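Local coordinates for ferric uptake regulation protein (Pseudomonas aeruginosa PAO1, PDB 6H1C) that probably acts as a metal-responsive transcriptional regulator that controls iron-uptake genes by binding DNA through a winged helix-turn-helix domain, at residues S34-Y39 and V49-V54. The protein carries 2 engineered substitutions. Residues are numbered along the deposited sequence; the frame is centred on the assembly and turned at random.
Sequences SAEDVY and VGLATV. With MN (manganese (II) ion), chain H.
The ring of Y39 reaches across to the start of helix 51-63, where the CB of L51 sits over the centre of one face, 4.3 Å above the plane. At the ring edge, in plane, lies the carbonyl of V49, its O 3.2 Å from Y39 CD1 and nearly as close to CE1, whose C-H groups face it only obliquely. A methyl of V54, CG2, also lies near the plane, beside the CB of Y39. The ring is directed this way because its CG stands anti to the backbone N (chi1 162°).

The L51 and Y39 side chains cross at about a right angle; L51 CD1 packs 3.8 Å from Y39 CB and extends to the backbone of E36. One turn further along, V54 splits its two methyls: CG2 faces Y39, while CG1, placed anti to its own backbone N (chi1 168°), meets V38 CG1 at 3.8 Å and lies 3.6 Å from A35 O, a carbonyl bonded to the amide of Y39. L42 of helix 35-44 also touches V54, extending this apolar seam.

Helix 35-44 begins with a capping box: D37 N donates to S34 OG (2.8 Å), and S34 N returns a bond to D37 OD2 from above the carboxylate plane. The CB of E36 points away from helix 51-63, yet CG passes L51 CD1 and OE2 binds a manganese ion at 2.2 Å, with H76 and D73 of the second subunit also binding that metal. The second subunit's D94 and T95 pack on Y39 and L51. Consecutive helices joined by a short linker and packed through apolar side chains fit the helix-turn-helix unit of the winged-helix DNA-binding domain of Fur proteins, in which helix 51-63 is probably the recognition helix.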
loop_
_atom_site.group_PDB
_atom_site.type_symbol
_atom_site.label_atom_id
_atom_site.label_comp_id
_atom_site.label_asym_id
_atom_site.label_seq_id
_atom_site.Cartn_x
_atom_site.Cartn_y
_atom_site.Cartn_z
ATOM N N SER B 34 -3.064 -10.880 10.887
ATOM C CA SER B 34 -2.357 -9.612 10.800
ATOM C C SER B 34 -0.958 -9.723 11.412
ATOM O O SER B 34 -0.638 -10.657 12.147
ATOM C CB SER B 34 -3.138 -8.528 11.522
ATOM O OG SER B 34 -2.920 -8.608 12.916
ATOM N N ALA B 35 -0.106 -8.744 11.100
ATOM C CA ALA B 35 1.179 -8.676 11.790
ATOM C C ALA B 35 0.977 -8.568 13.295
ATOM O O ALA B 35 1.729 -9.155 14.076
ATOM C CB ALA B 35 2.002 -7.496 11.274
ATOM N N GLU B 36 -0.041 -7.821 13.721
ATOM C CA GLU B 36 -0.328 -7.701 15.148
ATOM C C GLU B 36 -0.742 -9.046 15.747
ATOM O O GLU B 36 -0.354 -9.372 16.872
ATOM C CB GLU B 36 -1.413 -6.651 15.380
ATOM C CG GLU B 36 -0.923 -5.241 15.637
ATOM C CD GLU B 36 -2.050 -4.315 16.101
ATOM O OE1 GLU B 36 -2.581 -4.497 17.221
ATOM O OE2 GLU B 36 -2.430 -3.422 15.329
ATOM N N ASP B 37 -1.532 -9.835 15.009
ATOM C CA ASP B 37 -1.892 -11.175 15.466
ATOM C C ASP B 37 -0.668 -12.038 15.708
ATOM O O ASP B 37 -0.625 -12.813 16.666
ATOM C CB ASP B 37 -2.781 -11.864 14.447
ATOM C CG ASP B 37 -4.107 -11.185 14.281
ATOM O OD1 ASP B 37 -4.541 -10.507 15.245
ATOM O OD2 ASP B 37 -4.717 -11.348 13.189
ATOM N N VAL B 38 0.322 -11.964 14.824
ATOM C CA VAL B 38 1.484 -12.822 14.999
ATOM C C VAL B 38 2.287 -12.374 16.207
ATOM O O VAL B 38 2.792 -13.195 16.978
ATOM C CB VAL B 38 2.324 -12.839 13.717
ATOM C CG1 VAL B 38 3.672 -13.446 13.993
ATOM C CG2 VAL B 38 1.577 -13.614 12.659
ATOM N N TYR B 39 2.373 -11.065 16.416
ATOM C CA TYR B 39 3.105 -10.526 17.556
ATOM C C TYR B 39 2.404 -10.850 18.874
ATOM O O TYR B 39 3.050 -11.260 19.848
ATOM C CB TYR B 39 3.267 -9.020 17.365
ATOM C CG TYR B 39 3.609 -8.238 18.600
ATOM C CD1 TYR B 39 4.886 -8.273 19.135
ATOM C CD2 TYR B 39 2.655 -7.445 19.218
ATOM C CE1 TYR B 39 5.198 -7.547 20.252
ATOM C CE2 TYR B 39 2.959 -6.716 20.334
ATOM C CZ TYR B 39 4.226 -6.765 20.840
ATOM O OH TYR B 39 4.523 -6.033 21.951
ATOM N N VAL B 49 9.688 -11.052 20.673
ATOM C CA VAL B 49 9.921 -10.517 19.331
ATOM C C VAL B 49 9.106 -9.235 19.173
ATOM O O VAL B 49 7.876 -9.258 19.286
ATOM C CB VAL B 49 9.555 -11.527 18.229
ATOM C CG1 VAL B 49 9.831 -10.958 16.855
ATOM C CG2 VAL B 49 10.337 -12.791 18.413
ATOM N N GLY B 50 9.791 -8.126 18.900
ATOM C CA GLY B 50 9.108 -6.850 18.749
ATOM C C GLY B 50 8.259 -6.775 17.491
ATOM O O GLY B 50 8.508 -7.445 16.486
ATOM N N LEU B 51 7.226 -5.935 17.563
ATOM C CA LEU B 51 6.327 -5.740 16.431
ATOM C C LEU B 51 7.094 -5.378 15.158
ATOM O O LEU B 51 6.805 -5.901 14.072
ATOM C CB LEU B 51 5.319 -4.654 16.789
ATOM C CG LEU B 51 4.169 -4.383 15.842
ATOM C CD1 LEU B 51 3.489 -5.681 15.491
ATOM C CD2 LEU B 51 3.196 -3.446 16.514
ATOM N N ALA B 52 8.093 -4.499 15.273
ATOM C CA ALA B 52 8.862 -4.128 14.091
ATOM C C ALA B 52 9.548 -5.343 13.481
ATOM O O ALA B 52 9.554 -5.517 12.254
ATOM C CB ALA B 52 9.886 -3.048 14.439
ATOM N N THR B 53 10.138 -6.195 14.315
ATOM C CA THR B 53 10.792 -7.364 13.751
ATOM C C THR B 53 9.766 -8.257 13.095
ATOM O O THR B 53 9.988 -8.752 11.990
ATOM C CB THR B 53 11.573 -8.138 14.819
ATOM O OG1 THR B 53 12.462 -7.257 15.507
ATOM C CG2 THR B 53 12.408 -9.239 14.173
ATOM N N VAL B 54 8.621 -8.445 13.758
ATOM C CA VAL B 54 7.589 -9.346 13.256
ATOM C C VAL B 54 7.186 -8.958 11.842
ATOM O O VAL B 54 7.089 -9.807 10.945
ATOM C CB VAL B 54 6.384 -9.344 14.213
ATOM C CG1 VAL B 54 5.188 -10.035 13.578
ATOM C CG2 VAL B 54 6.758 -10.038 15.481
HETATM MN MN MN H . -1.360 -3.218 13.449
#